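Local coordinates for protein quinone oxidoreductase 1 (Escherichia coli, PDB 1QOR) that catalyses the NADPH-dependent one-electron reduction of quinones to semiquinones, working as a homodimer in the zinc-containing alcohol dehydrogenase family, at residues 52-56 / 57-61; 107-110 / 111-115; 281-284 / 285-289. All coordinates share one frame; numbering follows the deposited sequence.

Interaction 1 (52-56 / 57-61); sequences YPPPS and LPSGL
The proline-rich loop between helix 42-49 and strand 65-72, in the GroES-like domain of this medium-chain dehydrogenase fold, folds back on itself so that P54 meets L57 and S59. It illustrates how a surface loop without regular secondary structure can take its shape from prolines and a few short local contacts. Three prolines in a row, P53 to P55, restrict the chain on its way in, and a fourth, P58, follows a cis peptide bond that probably contributes to the bend.

The apolar part is small. The P54 ring offers CG to one methyl branch of L57, with CG and CD2 3.8 Å apart, the two side chains meeting at a slant. L57 reaches this place because its CG lies beside its own backbone N and anti to the carbonyl carbon (chi1 -66°); its side chain also touches F7. The neighbouring ring atom, P54 CB, packs against S59 OG at 3.6 Å, while H10, in another loop, also touches this proline.

Backbone polar atoms crowd the bend. The carbonyl oxygens S56 O and P58 O come within 3.0 Å of each other, two acceptors that offer each other no proton and are likely to repel slightly. S56 O also lies 3.2 Å from S59 CB. At the buried end of the loop, the hydroxyl of S59 turns to its own neighbour: OG, anti to the backbone N (chi1 -179°), donates to G60 O at 2.9 Å, in the carbonyl plane and on a lone pair, with a C=O...OG angle of 131°.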
loop_
_atom_site.group_PDB
_atom_site.type_symbol
_atom_site.label_atom_id
_atom_site.label_comp_id
_atom_site.label_asym_id
_atom_site.label_seq_id
_atom_site.Cartn_x
_atom_site.Cartn_y
_atom_site.Cartn_z
ATOM N N TYR A 52 -18.198 -11.217 6.646
ATOM C CA TYR A 52 -17.905 -10.364 7.812
ATOM C C TYR A 52 -18.902 -10.864 8.887
ATOM O O TYR A 52 -20.072 -10.442 8.920
ATOM C CB TYR A 52 -18.214 -8.889 7.565
ATOM C CG TYR A 52 -17.305 -8.091 6.646
ATOM C CD1 TYR A 52 -16.258 -8.694 5.913
ATOM C CD2 TYR A 52 -17.530 -6.712 6.466
ATOM C CE1 TYR A 52 -15.471 -7.924 5.017
ATOM C CE2 TYR A 52 -16.765 -5.957 5.601
ATOM C CZ TYR A 52 -15.741 -6.555 4.872
ATOM O OH TYR A 52 -14.993 -5.784 3.997
ATOM N N PRO A 53 -18.455 -11.745 9.797
ATOM C CA PRO A 53 -19.341 -12.281 10.850
ATOM C C PRO A 53 -19.727 -11.197 11.863
ATOM O O PRO A 53 -18.904 -10.363 12.232
ATOM C CB PRO A 53 -18.475 -13.362 11.469
ATOM C CG PRO A 53 -17.154 -12.683 11.485
ATOM C CD PRO A 53 -17.052 -12.098 10.078
ATOM N N PRO A 54 -20.996 -11.157 12.282
ATOM C CA PRO A 54 -21.428 -10.141 13.249
ATOM C C PRO A 54 -20.956 -10.467 14.641
ATOM O O PRO A 54 -20.359 -11.515 14.865
ATOM C CB PRO A 54 -22.952 -10.203 13.161
ATOM C CG PRO A 54 -23.218 -11.603 12.790
ATOM C CD PRO A 54 -22.135 -11.945 11.789
ATOM N N PRO A 55 -21.162 -9.540 15.593
ATOM C CA PRO A 55 -20.743 -9.773 16.983
ATOM C C PRO A 55 -21.373 -11.096 17.462
ATOM O O PRO A 55 -20.717 -11.896 18.138
ATOM C CB PRO A 55 -21.317 -8.564 17.704
ATOM C CG PRO A 55 -21.170 -7.472 16.663
ATOM C CD PRO A 55 -21.664 -8.162 15.413
ATOM N N SER A 56 -22.619 -11.347 17.052
ATOM C CA SER A 56 -23.293 -12.582 17.398
ATOM C C SER A 56 -24.591 -12.787 16.603
ATOM O O SER A 56 -25.130 -11.846 15.994
ATOM C CB SER A 56 -23.604 -12.590 18.890
ATOM O OG SER A 56 -24.481 -11.519 19.182
ATOM N N LEU A 57 -25.097 -14.018 16.647
ATOM C CA LEU A 57 -26.326 -14.403 15.982
ATOM C C LEU A 57 -27.339 -14.764 17.079
ATOM O O LEU A 57 -26.960 -15.314 18.104
ATOM C CB LEU A 57 -26.064 -15.594 15.052
ATOM C CG LEU A 57 -25.143 -15.338 13.842
ATOM C CD1 LEU A 57 -24.819 -16.608 13.049
ATOM C CD2 LEU A 57 -25.809 -14.347 12.939
ATOM N N PRO A 58 -28.633 -14.432 16.895
ATOM C CA PRO A 58 -29.210 -13.741 15.731
ATOM C C PRO A 58 -28.659 -12.335 15.647
ATOM O O PRO A 58 -28.079 -11.823 16.617
ATOM C CB PRO A 58 -30.712 -13.714 16.042
ATOM C CG PRO A 58 -30.908 -14.886 16.955
ATOM C CD PRO A 58 -29.691 -14.773 17.856
ATOM N N SER A 59 -28.852 -11.703 14.500
ATOM C CA SER A 59 -28.350 -10.351 14.332
ATOM C C SER A 59 -29.237 -9.535 13.439
ATOM O O SER A 59 -29.969 -10.086 12.591
ATOM C CB SER A 59 -26.948 -10.402 13.730
ATOM O OG SER A 59 -26.409 -9.105 13.564
ATOM N N GLY A 60 -29.240 -8.229 13.701
ATOM C CA GLY A 60 -29.950 -7.296 12.843
ATOM C C GLY A 60 -28.960 -6.963 11.700
ATOM O O GLY A 60 -27.847 -7.526 11.641
ATOM N N LEU A 61 -29.308 -5.995 10.851
ATOM C CA LEU A 61 -28.480 -5.620 9.704
ATOM C C LEU A 61 -28.569 -4.110 9.402
ATOM O O LEU A 61 -29.496 -3.431 9.847
ATOM C CB LEU A 61 -29.003 -6.365 8.479
ATOM C CG LEU A 61 -28.164 -7.367 7.693
ATOM C CD1 LEU A 61 -28.628 -7.406 6.260
ATOM C CD2 LEU A 61 -26.708 -6.999 7.771
#

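Interaction 2 (107-110 / 111-115); sequences AILP and AAISF
L109 and P110 meet I113 and F115 where the chain leaves strand 106-108 and turns into helix 115-135, a worked example of a strand-to-helix connection built on a type I beta turn from P110 to I113.

Hydrogen bonding across the turn comes down to one backbone link: I113 N donates to P110 O at 2.8 Å with an N-H...O angle of 164°, nearly straight, although the donor stands 43° out of the carbonyl plane. Just beyond, S114 takes the N-cap position, its OG capping a backbone N of the helix, and its own N is bound by the side chain of Q117.

Apolar contacts fill the inside of the bend. The two methyls of L109 divide the work: CD2 meets I113 CG2 at 3.9 Å, the side chains crossing at about a right angle, while CD1 approaches F115 CD1 at 3.7 Å, oblique to the ring. The ring comes near L109 because its CG sits beside the backbone N of F115 (chi1 -70°), although the bond to CB leads away. P110 and I113 run alongside each other in the same direction, with CD and CD1 4.0 Å apart. With an alanine at L109, both methyls are gone and a gap would probably open between I113 CG2 and the F115 ring.

Charge enters from strand 84-87, where R84 donates to I113 O and forms a cation-pi contact with F115. The contact thus sets apolar side chains beside an arginine that serves both the I113 carbonyl and the F115 ring.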
loop_
_atom_site.group_PDB
_atom_site.type_symbol
_atom_site.label_atom_id
_atom_site.label_comp_id
_atom_site.label_asym_id
_atom_site.label_seq_id
_atom_site.Cartn_x
_atom_site.Cartn_y
_atom_site.Cartn_z
ATOM N N ALA A 107 -25.875 12.940 12.105
ATOM C CA ALA A 107 -25.790 14.318 11.634
ATOM C C ALA A 107 -27.191 14.911 11.446
ATOM O O ALA A 107 -28.154 14.209 11.039
ATOM C CB ALA A 107 -24.994 14.398 10.319
ATOM N N ILE A 108 -27.316 16.188 11.804
ATOM C CA ILE A 108 -28.586 16.885 11.652
ATOM C C ILE A 108 -28.776 17.178 10.163
ATOM O O ILE A 108 -27.944 17.828 9.544
ATOM C CB ILE A 108 -28.585 18.237 12.377
ATOM C CG1 ILE A 108 -28.253 18.061 13.869
ATOM C CG2 ILE A 108 -29.934 18.950 12.123
ATOM C CD1 ILE A 108 -29.350 17.391 14.688
ATOM N N LEU A 109 -29.867 16.694 9.603
ATOM C CA LEU A 109 -30.181 16.884 8.198
ATOM C C LEU A 109 -30.658 18.301 7.848
ATOM O O LEU A 109 -31.455 18.880 8.582
ATOM C CB LEU A 109 -31.313 15.948 7.825
ATOM C CG LEU A 109 -31.063 14.751 6.955
ATOM C CD1 LEU A 109 -32.433 14.319 6.416
ATOM C CD2 LEU A 109 -30.134 15.117 5.819
ATOM N N PRO A 110 -30.128 18.908 6.771
ATOM C CA PRO A 110 -30.640 20.244 6.470
ATOM C C PRO A 110 -32.047 20.053 5.865
ATOM O O PRO A 110 -32.321 19.063 5.181
ATOM C CB PRO A 110 -29.659 20.750 5.412
ATOM C CG PRO A 110 -28.365 19.952 5.719
ATOM C CD PRO A 110 -28.938 18.599 5.953
ATOM N N ALA A 111 -32.914 21.037 6.068
ATOM C CA ALA A 111 -34.285 21.001 5.569
ATOM C C ALA A 111 -34.376 20.657 4.108
ATOM O O ALA A 111 -35.274 19.926 3.704
ATOM C CB ALA A 111 -34.964 22.331 5.812
ATOM N N ALA A 112 -33.445 21.161 3.311
ATOM C CA ALA A 112 -33.464 20.919 1.871
ATOM C C ALA A 112 -33.221 19.478 1.459
ATOM O O ALA A 112 -33.360 19.112 0.278
ATOM C CB ALA A 112 -32.444 21.801 1.203
ATOM N N ILE A 113 -32.814 18.648 2.406
ATOM C CA ILE A 113 -32.516 17.288 2.035
ATOM C C ILE A 113 -33.534 16.342 2.600
ATOM O O ILE A 113 -33.769 16.344 3.801
ATOM C CB ILE A 113 -31.066 16.940 2.434
ATOM C CG1 ILE A 113 -30.112 17.957 1.746
ATOM C CG2 ILE A 113 -30.722 15.470 2.013
ATOM C CD1 ILE A 113 -28.686 17.790 2.067
ATOM N N SER A 114 -34.184 15.587 1.712
ATOM C CA SER A 114 -35.196 14.636 2.114
ATOM C C SER A 114 -34.613 13.359 2.753
ATOM O O SER A 114 -33.457 12.989 2.500
ATOM C CB SER A 114 -36.014 14.259 0.909
ATOM O OG SER A 114 -35.378 13.241 0.187
ATOM N N PHE A 115 -35.455 12.626 3.477
ATOM C CA PHE A 115 -35.011 11.402 4.144
ATOM C C PHE A 115 -34.568 10.385 3.135
ATOM O O PHE A 115 -33.582 9.698 3.380
ATOM C CB PHE A 115 -36.096 10.802 5.058
ATOM C CG PHE A 115 -36.357 11.617 6.280
ATOM C CD1 PHE A 115 -35.317 12.035 7.072
ATOM C CD2 PHE A 115 -37.648 11.952 6.643
ATOM C CE1 PHE A 115 -35.557 12.789 8.231
ATOM C CE2 PHE A 115 -37.898 12.695 7.787
ATOM C CZ PHE A 115 -36.855 13.116 8.579
#

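Interaction 3 (281-284 / 285-289); sequences NELF and SLIAS
Successive i-to-i+4 bonds carry the backbone of 281-284 into 285-289, from S285 N to N281 O through to A288 N to F284 O at 3.0 Å, the latter nearly straight at 166°. E282 O is gripped twice: L286 N donates at 3.2 Å almost in line with the carbonyl, and S285 OG bends back to it at 2.9 Å, tilted 24° from the carbonyl plane. The hydroxyl can do this because it stands between its own backbone N and carbonyl carbon (chi1 75°), folded over the preceding turn. This is the last part of helix 273-288, which follows the final strand (260-262) of the Rossmann sheet and packs against helices 115-135 and 152-164, and it shows how a serine can satisfy its hydroxyl on the helix that bears it. On the buried face L283 and I287 extend alongside each other from successive turns, CD1 to CD1 at 3.9 Å; beyond them L283 packs on F122 and W160, and I287 on S121. At the helix end S285 O receives two donors from S289, the backbone N at 3.1 Å and OG at 3.2 Å, the hydroxyl lying in the carbonyl plane on a lone pair.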
loop_
_atom_site.group_PDB
_atom_site.type_symbol
_atom_site.label_atom_id
_atom_site.label_comp_id
_atom_site.label_asym_id
_atom_site.label_seq_id
_atom_site.Cartn_x
_atom_site.Cartn_y
_atom_site.Cartn_z
ATOM N N ASN A 281 -20.778 18.424 5.933
ATOM C CA ASN A 281 -20.949 19.780 5.451
ATOM C C ASN A 281 -20.644 19.838 3.966
ATOM O O ASN A 281 -21.405 20.425 3.189
ATOM C CB ASN A 281 -20.109 20.761 6.274
ATOM C CG ASN A 281 -20.693 20.975 7.650
ATOM O OD1 ASN A 281 -21.869 20.698 7.887
ATOM N ND2 ASN A 281 -19.882 21.426 8.569
ATOM N N GLU A 282 -19.564 19.194 3.560
ATOM C CA GLU A 282 -19.220 19.153 2.149
ATOM C C GLU A 282 -20.333 18.445 1.350
ATOM O O GLU A 282 -20.927 19.024 0.431
ATOM C CB GLU A 282 -17.909 18.388 1.957
ATOM C CG GLU A 282 -16.781 19.046 2.655
ATOM C CD GLU A 282 -16.512 20.406 2.083
ATOM O OE1 GLU A 282 -16.794 20.587 0.873
ATOM O OE2 GLU A 282 -15.996 21.273 2.831
ATOM N N LEU A 283 -20.578 17.188 1.696
ATOM C CA LEU A 283 -21.581 16.376 1.042
ATOM C C LEU A 283 -22.943 17.068 0.919
ATOM O O LEU A 283 -23.560 17.093 -0.145
ATOM C CB LEU A 283 -21.735 15.041 1.814
ATOM C CG LEU A 283 -22.801 14.092 1.298
ATOM C CD1 LEU A 283 -22.523 13.680 -0.157
ATOM C CD2 LEU A 283 -22.918 12.878 2.202
ATOM N N PHE A 284 -23.442 17.564 2.036
ATOM C CA PHE A 284 -24.753 18.192 2.073
ATOM C C PHE A 284 -24.814 19.419 1.183
ATOM O O PHE A 284 -25.851 19.694 0.584
ATOM C CB PHE A 284 -25.119 18.622 3.506
ATOM C CG PHE A 284 -25.430 17.477 4.434
ATOM C CD1 PHE A 284 -25.759 16.217 3.932
ATOM C CD2 PHE A 284 -25.444 17.683 5.823
ATOM C CE1 PHE A 284 -26.101 15.194 4.780
ATOM C CE2 PHE A 284 -25.790 16.643 6.689
ATOM C CZ PHE A 284 -26.122 15.400 6.156
ATOM N N SER A 285 -23.732 20.178 1.133
ATOM C CA SER A 285 -23.787 21.366 0.341
ATOM C C SER A 285 -23.818 21.042 -1.158
ATOM O O SER A 285 -24.497 21.713 -1.909
ATOM C CB SER A 285 -22.682 22.342 0.750
ATOM O OG SER A 285 -21.440 21.904 0.265
ATOM N N LEU A 286 -23.244 19.905 -1.545
ATOM C CA LEU A 286 -23.191 19.473 -2.936
ATOM C C LEU A 286 -24.519 18.897 -3.405
ATOM O O LEU A 286 -24.855 18.990 -4.588
ATOM C CB LEU A 286 -22.088 18.438 -3.108
ATOM C CG LEU A 286 -20.718 18.758 -3.751
ATOM C CD1 LEU A 286 -20.387 20.233 -3.999
ATOM C CD2 LEU A 286 -19.646 18.073 -2.916
ATOM N N ILE A 287 -25.249 18.249 -2.497
ATOM C CA ILE A 287 -26.564 17.689 -2.834
ATOM C C ILE A 287 -27.634 18.812 -2.889
ATOM O O ILE A 287 -28.460 18.838 -3.815
ATOM C CB ILE A 287 -26.996 16.616 -1.819
ATOM C CG1 ILE A 287 -26.127 15.384 -1.974
ATOM C CG2 ILE A 287 -28.457 16.250 -2.017
ATOM C CD1 ILE A 287 -26.268 14.414 -0.817
ATOM N N ALA A 288 -27.620 19.706 -1.890
ATOM C CA ALA A 288 -28.548 20.832 -1.817
ATOM C C ALA A 288 -28.390 21.726 -3.040
ATOM O O ALA A 288 -29.374 22.223 -3.594
ATOM C CB ALA A 288 -28.313 21.636 -0.572
ATOM N N SER A 289 -27.159 21.918 -3.486
ATOM C CA SER A 289 -26.948 22.766 -4.628
ATOM C C SER A 289 -27.183 22.030 -5.929
ATOM O O SER A 289 -27.038 22.630 -7.003
ATOM C CB SER A 289 -25.556 23.378 -4.596
ATOM O OG SER A 289 -24.626 22.409 -4.994
#

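Two of the three local contacts, interactions 2 and 3, meet directly, while interaction 1 stands apart, its centre about 30 Å from that of interaction 2 and about 33 Å from that of interaction 3. The joint is F284, whose ring atom CD2 lies 3.6 Å from P110 CD and whose backbone O lies 3.7 Å from I113 CD1, tying helix 273-288 to the turn before helix 115-135. Interaction 1 is a surface contact in a proline-rich loop; the other two are partly buried. Their chemistry follows suit: sparse bonding in the loop, one turn bond with leucine packing in 107-115, and repeating backbone bonds in 281-289.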